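Local coordinates for protein putative tRNA (Adenine(37)-N6)-methyltransferase (Pseudomonas aeruginosa, PDB 7BTU) that probably methylates N6-threonylcarbamoyladenosine at position 37 of tRNA, using S-adenosyl-L-methionine as methyl donor, at residues B[12-17]-B[41-46]; B[65-70]-B[132-137]. All coordinates share one frame; numbering follows the deposited sequence.

Interaction 1: B[12-17]-B[41-46]; sequences SPIGYI and LELLPP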
ATOM      1  N   SER B  12      15.270  -9.406   1.950  1.00 16.92           N
ATOM      2  CA  SER B  12      16.264  -8.783   2.832  1.00 19.04           C
ATOM      3  C   SER B  12      16.056  -7.277   2.855  1.00 20.26           C
ATOM      4  O   SER B  12      15.683  -6.695   1.829  1.00 21.50           O
ATOM      5  CB  SER B  12      17.696  -9.050   2.327  1.00 24.22           C
ATOM      6  OG  SER B  12      18.146 -10.306   2.724  1.00 30.04           O
ATOM      7  N   PRO B  13      16.301  -6.616   3.985  1.00 19.58           N
ATOM      8  CA  PRO B  13      16.024  -5.172   4.035  1.00 18.69           C
ATOM      9  C   PRO B  13      16.910  -4.442   3.043  1.00 17.88           C
ATOM     10  O   PRO B  13      18.083  -4.775   2.893  1.00 17.98           O
ATOM     11  CB  PRO B  13      16.375  -4.765   5.476  1.00 19.56           C
ATOM     12  CG  PRO B  13      16.582  -6.081   6.263  1.00 25.17           C
ATOM     13  CD  PRO B  13      16.804  -7.189   5.248  1.00 19.15           C
ATOM     14  N   ILE B  14      16.333  -3.427   2.381  1.00 18.45           N
ATOM     15  CA  ILE B  14      17.143  -2.448   1.653  1.00 19.63           C
ATOM     16  C   ILE B  14      17.640  -1.339   2.568  1.00 19.26           C
ATOM     17  O   ILE B  14      18.497  -0.552   2.166  1.00 19.35           O
ATOM     18  CB  ILE B  14      16.303  -1.886   0.497  1.00 17.80           C
ATOM     19  CG1 ILE B  14      15.003  -1.317   1.032  1.00 18.24           C
ATOM     20  CG2 ILE B  14      15.979  -3.039  -0.499  1.00 17.73           C
ATOM     21  CD1 ILE B  14      14.317  -0.307   0.128  1.00 19.78           C
ATOM     22  N   GLY B  15      17.111  -1.250   3.788  1.00 19.50           N
ATOM     23  CA  GLY B  15      17.549  -0.196   4.696  1.00 19.31           C
ATOM     24  C   GLY B  15      16.783  -0.310   6.004  1.00 17.97           C
ATOM     25  O   GLY B  15      15.973  -1.228   6.194  1.00 15.22           O
ATOM     26  N   TYR B  16      17.121   0.596   6.938  1.00 16.12           N
ATOM     27  CA  TYR B  16      16.547   0.560   8.278  1.00 15.47           C
ATOM     28  C   TYR B  16      16.065   1.958   8.634  1.00 14.94           C
ATOM     29  O   TYR B  16      16.704   2.952   8.253  1.00 19.59           O
ATOM     30  CB  TYR B  16      17.564   0.086   9.329  1.00 18.37           C
ATOM     31  CG  TYR B  16      17.835  -1.401   9.227  1.00 23.04           C
ATOM     32  CD1 TYR B  16      17.064  -2.323   9.938  1.00 23.61           C
ATOM     33  CD2 TYR B  16      18.881  -1.883   8.437  1.00 22.03           C
ATOM     34  CE1 TYR B  16      17.344  -3.724   9.871  1.00 22.85           C
ATOM     35  CE2 TYR B  16      19.146  -3.243   8.347  1.00 24.34           C
ATOM     36  CZ  TYR B  16      18.384  -4.163   9.044  1.00 26.54           C
ATOM     37  OH  TYR B  16      18.690  -5.525   8.921  1.00 26.96           O
ATOM     38  N   ILE B  17      14.953   2.015   9.376  1.00 16.94           N
ATOM     39  CA  ILE B  17      14.367   3.270   9.849  1.00 17.18           C
ATOM     40  C   ILE B  17      15.103   3.765  11.095  1.00 17.81           C
ATOM     41  O   ILE B  17      15.418   2.993  12.007  1.00 19.57           O
ATOM     42  CB  ILE B  17      12.868   3.079  10.147  1.00 17.61           C
ATOM     43  CG1 ILE B  17      12.102   2.846   8.820  1.00 16.22           C
ATOM     44  CG2 ILE B  17      12.326   4.315  10.897  1.00 17.05           C
ATOM     45  CD1 ILE B  17      12.065   4.109   7.877  1.00 14.14           C
ATOM     46  N   LEU B  41      15.256   6.947   6.498  1.00 18.24           N
ATOM     47  CA  LEU B  41      15.426   5.586   6.005  1.00 19.95           C
ATOM     48  C   LEU B  41      16.887   5.516   5.578  1.00 21.50           C
ATOM     49  O   LEU B  41      17.267   6.162   4.604  1.00 19.94           O
ATOM     50  CB  LEU B  41      14.473   5.308   4.834  1.00 18.27           C
ATOM     51  CG  LEU B  41      14.696   3.927   4.106  1.00 19.31           C
ATOM     52  CD1 LEU B  41      14.858   2.738   5.102  1.00 13.45           C
ATOM     53  CD2 LEU B  41      13.560   3.655   3.136  1.00 17.82           C
ATOM     54  N   GLU B  42      17.709   4.780   6.324  1.00 18.73           N
ATOM     55  CA  GLU B  42      19.122   4.629   5.988  1.00 21.34           C
ATOM     56  C   GLU B  42      19.285   3.417   5.079  1.00 22.05           C
ATOM     57  O   GLU B  42      19.023   2.286   5.502  1.00 17.46           O
ATOM     58  CB  GLU B  42      19.953   4.452   7.244  1.00 25.60           C
ATOM     59  CG  GLU B  42      19.658   5.522   8.291  1.00 31.62           C
ATOM     60  CD  GLU B  42      20.220   6.897   7.918  1.00 38.36           C
ATOM     61  OE1 GLU B  42      21.286   6.956   7.280  1.00 39.89           O
ATOM     62  OE2 GLU B  42      19.599   7.917   8.292  1.00 40.35           O
ATOM     63  N   LEU B  43      19.733   3.653   3.854  1.00 22.22           N
ATOM     64  CA  LEU B  43      19.765   2.617   2.840  1.00 23.78           C
ATOM     65  C   LEU B  43      21.073   1.850   2.900  1.00 24.25           C
ATOM     66  O   LEU B  43      22.138   2.427   3.145  1.00 23.42           O
ATOM     67  CB  LEU B  43      19.574   3.228   1.448  1.00 19.45           C
ATOM     68  CG  LEU B  43      18.141   3.781   1.298  1.00 23.69           C
ATOM     69  CD1 LEU B  43      17.997   4.558  -0.001  1.00 25.46           C
ATOM     70  CD2 LEU B  43      17.065   2.662   1.387  1.00 21.78           C
ATOM     71  N   LEU B  44      20.991   0.542   2.640  1.00 23.59           N
ATOM     72  CA  LEU B  44      22.142  -0.339   2.610  1.00 24.23           C
ATOM     73  C   LEU B  44      22.675  -0.460   1.192  1.00 23.48           C
ATOM     74  O   LEU B  44      21.905  -0.394   0.241  1.00 20.50           O
ATOM     75  CB  LEU B  44      21.742  -1.744   3.081  1.00 25.30           C
ATOM     76  CG  LEU B  44      21.289  -1.842   4.525  1.00 28.40           C
ATOM     77  CD1 LEU B  44      20.689  -3.248   4.740  1.00 29.75           C
ATOM     78  CD2 LEU B  44      22.514  -1.604   5.397  1.00 26.30           C
ATOM     79  N   PRO B  45      23.964  -0.721   0.995  1.00 26.65           N
ATOM     80  CA  PRO B  45      24.415  -1.112  -0.342  1.00 30.32           C
ATOM     81  C   PRO B  45      23.657  -2.339  -0.792  1.00 31.92           C
ATOM     82  O   PRO B  45      23.282  -3.200   0.032  1.00 31.54           O
ATOM     83  CB  PRO B  45      25.907  -1.428  -0.140  1.00 34.14           C
ATOM     84  CG  PRO B  45      26.278  -0.895   1.144  1.00 33.10           C
ATOM     85  CD  PRO B  45      25.013  -0.878   2.002  1.00 23.98           C
ATOM     86  N   PRO B  46      23.390  -2.471  -2.097  1.00 33.53           N
ATOM     87  CA  PRO B  46      23.796  -1.625  -3.226  1.00 32.69           C
ATOM     88  C   PRO B  46      22.818  -0.495  -3.511  1.00 32.21           C
ATOM     89  O   PRO B  46      22.888   0.105  -4.586  1.00 31.90           O
ATOM     90  CB  PRO B  46      23.811  -2.605  -4.383  1.00 38.53           C
ATOM     91  CG  PRO B  46      22.656  -3.530  -4.050  1.00 36.47           C
ATOM     92  CD  PRO B  46      22.680  -3.683  -2.548  1.00 35.00           C
TER

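Interaction 2: B[65-70]-B[132-137]; sequences LFLFHQ and PVLDIK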
ATOM      1  N   LEU B  65       7.244  -0.701   2.285  1.00 13.21           N
ATOM      2  CA  LEU B  65       6.948  -2.040   2.778  1.00 13.45           C
ATOM      3  C   LEU B  65       8.043  -2.373   3.775  1.00 18.05           C
ATOM      4  O   LEU B  65       9.239  -2.116   3.517  1.00 17.95           O
ATOM      5  CB  LEU B  65       6.965  -3.116   1.657  1.00 14.39           C
ATOM      6  CG  LEU B  65       5.950  -2.858   0.560  1.00 19.82           C
ATOM      7  CD1 LEU B  65       6.038  -3.874  -0.581  1.00 19.75           C
ATOM      8  CD2 LEU B  65       4.511  -2.783   1.110  1.00 15.72           C
ATOM      9  N   PHE B  66       7.643  -2.981   4.899  1.00 16.46           N
ATOM     10  CA  PHE B  66       8.570  -3.178   5.993  1.00 14.88           C
ATOM     11  C   PHE B  66       8.211  -4.451   6.734  1.00 15.07           C
ATOM     12  O   PHE B  66       7.162  -5.069   6.515  1.00 16.17           O
ATOM     13  CB  PHE B  66       8.554  -1.961   6.931  1.00 14.51           C
ATOM     14  CG  PHE B  66       7.220  -1.779   7.627  1.00 16.46           C
ATOM     15  CD1 PHE B  66       6.221  -0.961   7.056  1.00 18.76           C
ATOM     16  CD2 PHE B  66       6.988  -2.404   8.839  1.00 15.69           C
ATOM     17  CE1 PHE B  66       4.961  -0.814   7.720  1.00 19.88           C
ATOM     18  CE2 PHE B  66       5.749  -2.282   9.546  1.00 14.54           C
ATOM     19  CZ  PHE B  66       4.738  -1.471   8.972  1.00 21.88           C
ATOM     20  N   LEU B  67       9.114  -4.856   7.609  1.00 16.82           N
ATOM     21  CA  LEU B  67       8.928  -6.067   8.386  1.00 19.77           C
ATOM     22  C   LEU B  67       8.457  -5.693   9.777  1.00 23.15           C
ATOM     23  O   LEU B  67       9.077  -4.826  10.404  1.00 19.58           O
ATOM     24  CB  LEU B  67      10.237  -6.834   8.491  1.00 17.37           C
ATOM     25  CG  LEU B  67      10.719  -7.525   7.200  1.00 21.64           C
ATOM     26  CD1 LEU B  67      12.024  -8.213   7.429  1.00 26.27           C
ATOM     27  CD2 LEU B  67       9.667  -8.523   6.746  1.00 26.02           C
ATOM     28  N   PHE B  68       7.358  -6.315  10.234  1.00 24.81           N
ATOM     29  CA  PHE B  68       6.979  -6.242  11.646  1.00 26.28           C
ATOM     30  C   PHE B  68       7.934  -7.093  12.474  1.00 34.60           C
ATOM     31  O   PHE B  68       8.384  -8.155  12.035  1.00 33.93           O
ATOM     32  CB  PHE B  68       5.565  -6.770  11.864  1.00 25.37           C
ATOM     33  CG  PHE B  68       4.489  -5.921  11.267  1.00 25.64           C
ATOM     34  CD1 PHE B  68       4.247  -4.651  11.762  1.00 25.30           C
ATOM     35  CD2 PHE B  68       3.679  -6.423  10.259  1.00 24.36           C
ATOM     36  CE1 PHE B  68       3.202  -3.865  11.229  1.00 26.92           C
ATOM     37  CE2 PHE B  68       2.651  -5.635   9.712  1.00 23.30           C
ATOM     38  CZ  PHE B  68       2.434  -4.365  10.198  1.00 22.91           C
ATOM     39  N   HIS B  69       8.197  -6.662  13.702  1.00 39.55           N
ATOM     40  CA  HIS B  69       9.026  -7.444  14.637  1.00 48.19           C
ATOM     41  C   HIS B  69       8.195  -8.546  15.291  1.00 54.57           C
ATOM     42  O   HIS B  69       7.935  -8.529  16.500  1.00 60.11           O
ATOM     43  CB  HIS B  69       9.640  -6.547  15.707  1.00 51.50           C
ATOM     44  N   GLN B  70       7.834  -9.553  14.481  1.00 53.85           N
ATOM     45  CA  GLN B  70       6.883 -10.608  14.887  1.00 58.47           C
ATOM     46  C   GLN B  70       7.504 -11.739  15.738  1.00 63.20           C
ATOM     47  O   GLN B  70       8.328 -12.529  15.273  1.00 65.02           O
ATOM     48  CB  GLN B  70       6.192 -11.202  13.634  1.00 57.35           C
ATOM     49  N   PRO B 132      13.123  -2.657   9.800  1.00 16.99           N
ATOM     50  CA  PRO B 132      13.738  -3.008   8.495  1.00 15.63           C
ATOM     51  C   PRO B 132      12.759  -2.715   7.364  1.00 15.54           C
ATOM     52  O   PRO B 132      11.599  -3.121   7.416  1.00 17.95           O
ATOM     53  CB  PRO B 132      14.014  -4.522   8.595  1.00 18.21           C
ATOM     54  CG  PRO B 132      13.702  -4.932  10.045  1.00 18.53           C
ATOM     55  CD  PRO B 132      12.707  -3.867  10.549  1.00 16.72           C
ATOM     56  N   VAL B 133      13.241  -2.072   6.309  1.00 16.70           N
ATOM     57  CA  VAL B 133      12.394  -1.708   5.168  1.00 15.77           C
ATOM     58  C   VAL B 133      12.759  -2.604   3.986  1.00 13.65           C
ATOM     59  O   VAL B 133      13.943  -2.823   3.713  1.00 14.56           O
ATOM     60  CB  VAL B 133      12.561  -0.212   4.831  1.00 15.27           C
ATOM     61  CG1 VAL B 133      11.874   0.179   3.492  1.00 14.86           C
ATOM     62  CG2 VAL B 133      11.942   0.642   5.983  1.00 16.72           C
ATOM     63  N   LEU B 134      11.732  -3.081   3.261  1.00 15.30           N
ATOM     64  CA  LEU B 134      11.917  -3.929   2.074  1.00 13.85           C
ATOM     65  C   LEU B 134      11.780  -3.211   0.754  1.00 14.91           C
ATOM     66  O   LEU B 134      12.310  -3.722  -0.269  1.00 18.49           O
ATOM     67  CB  LEU B 134      10.891  -5.079   2.038  1.00 14.40           C
ATOM     68  CG  LEU B 134      10.793  -5.871   3.334  1.00 17.09           C
ATOM     69  CD1 LEU B 134       9.636  -6.887   3.254  1.00 15.64           C
ATOM     70  CD2 LEU B 134      12.182  -6.571   3.562  1.00 18.15           C
ATOM     71  N   ASP B 135      11.051  -2.101   0.703  1.00 14.97           N
ATOM     72  CA  ASP B 135      10.790  -1.491  -0.609  1.00 13.97           C
ATOM     73  C   ASP B 135      10.395  -0.040  -0.382  1.00 14.31           C
ATOM     74  O   ASP B 135       9.920   0.325   0.691  1.00 13.93           O
ATOM     75  CB  ASP B 135       9.665  -2.247  -1.350  1.00 14.23           C
ATOM     76  CG  ASP B 135       9.492  -1.771  -2.812  1.00 26.53           C
ATOM     77  OD1 ASP B 135      10.488  -1.811  -3.537  1.00 23.69           O
ATOM     78  OD2 ASP B 135       8.389  -1.279  -3.179  1.00 28.79           O
ATOM     79  N   ILE B 136      10.609   0.777  -1.411  1.00 14.28           N
ATOM     80  CA  ILE B 136      10.157   2.163  -1.530  1.00 12.05           C
ATOM     81  C   ILE B 136       9.468   2.266  -2.885  1.00 17.14           C
ATOM     82  O   ILE B 136      10.040   1.829  -3.900  1.00 16.42           O
ATOM     83  CB  ILE B 136      11.341   3.152  -1.529  1.00 13.45           C
ATOM     84  CG1 ILE B 136      12.219   2.969  -0.282  1.00 17.17           C
ATOM     85  CG2 ILE B 136      10.816   4.611  -1.725  1.00 18.07           C
ATOM     86  CD1 ILE B 136      13.652   3.473  -0.476  1.00 18.12           C
ATOM     87  N   LYS B 137       8.293   2.888  -2.924  1.00 16.79           N
ATOM     88  CA  LYS B 137       7.609   3.188  -4.202  1.00 16.67           C
ATOM     89  C   LYS B 137       6.888   4.520  -4.048  1.00 17.05           C
ATOM     90  O   LYS B 137       6.438   4.852  -2.946  1.00 17.60           O
ATOM     91  CB  LYS B 137       6.567   2.113  -4.575  1.00 21.93           C
TER

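Interaction 1: B[12-17]-B[41-46]
Leu44 lies obliquely against the Tyr16 ring, its CD1 methyl 3.9 Å from Tyr16 CE2. The same methyl reaches the backbone leading into strand 15-19, with Leu44 CD1 at 3.5 Å from Pro13 O. The backbones beside this pair are hydrogen-bonded. Leu44 N donates to Ile14 O at 2.8 Å, with an almost straight N-H...O angle of 179°. Tyr16 and Glu42 form the hydrogen-bonded antiparallel pair, each N-H meeting the other residue's carbonyl; the flanking pairs, Gly15 with Leu43 and Ile17 with Leu41, are non-hydrogen-bonded. The strands come close at Gly15, whose CA sits 3.0 Å from Glu42 O in a fully extended backbone; a CB there would clash with that oxygen. On the face shared with Ile17, Leu41 turns its CG anti to the backbone N (chi1 173°), which carries CD1 against the backbone of the other strand, 3.6 Å from Tyr16 N. Ile17 CD1 completes the patch by packing on Leu41 CB. On the other face Glu42 bends its carboxylate away from Tyr16, to a salt bridge with Arg119 and a hydrogen bond with Thr40. Strand axes 4.5 Å apart, running at 161°, fit adjacent antiparallel neighbours. This pairing is regular, whereas on the other edge of 15-19 Ile14 and Gly15 both face Val133 of strand 132-138, a classic beta bulge in the closed antiparallel barrel of the TrmO N-terminal domain.

Interaction 2: B[65-70]-B[132-137]
The Phe66 ring and the Asp135 carboxylate are the flat groups of this contact, but the Phe66 ring turns neither face nor edge to segment 132-137: its CB does the touching, 3.3 Å from Pro132 O. With CG between the backbone N and the carbonyl carbon (chi1 65°), the ring is led away from the neighbouring strand, and the Phe66 side chain also packs against Leu127, Thr131 and Ser108. Asp135 touches Leu65 through its CB, 4.0 Å from Leu65 CD1; these two side chains lie side by side and point the same way, and the carboxylate forms a salt bridge through OD1 with Arg101 of the second subunit. The puckered Pro132 ring meets Leu67 through two of its atoms, CD lying 3.8 Å from Leu67 O and CG facing Leu67 CB.

Leu67 and Leu134 cross at about a right angle, with Leu67 CD2 at 3.9 Å from Leu134 CD1. The backbone forms a classic beta bulge, Leu134 and Asp135 both standing opposite Leu65. Leu65 O consequently receives two N-H groups, a firm bond from Leu134 N at 2.7 Å and a weak one from Asp135 N at 3.3 Å. In return Leu65 N donates to Asp135 O from above the carbonyl plane, 40° out of it. Leu67 N approaches Pro132 O more directly, nearly along the C=O axis at 3.0 Å.

Strand 61-67 is flanked by strand 132-138 here and by strand 105-116 on its other edge, where Phe66 bonds to Gly106. Val133 packs on Leu41 of strand 38-43, and Gln107 of the second subunit packs against Leu65.

Interactions 1 and 2 have centres about 10 Å apart and meet directly at Val133, which joins their strands within one barrel. Ile14 N lies 2.8 Å from Val133 O and Gly15 O lies 2.9 Å from Val133 N, both probable hydrogen bonds. Beside them, Ile17 CG1 packs 3.6 Å from Val133 CG2. Strand 132-138 is thus bonded to 15-19 on one edge and to 61-67 on the other, and its seam with 15-19 closes the sheet. It meets a bulge on both edges, the one at Val133 lying in that seam and the other within interaction 2. Both contacts also border the second subunit: Asn103 of that subunit is hydrogen-bonded to Ser12 O in interaction 1 and to Leu134 O in interaction 2.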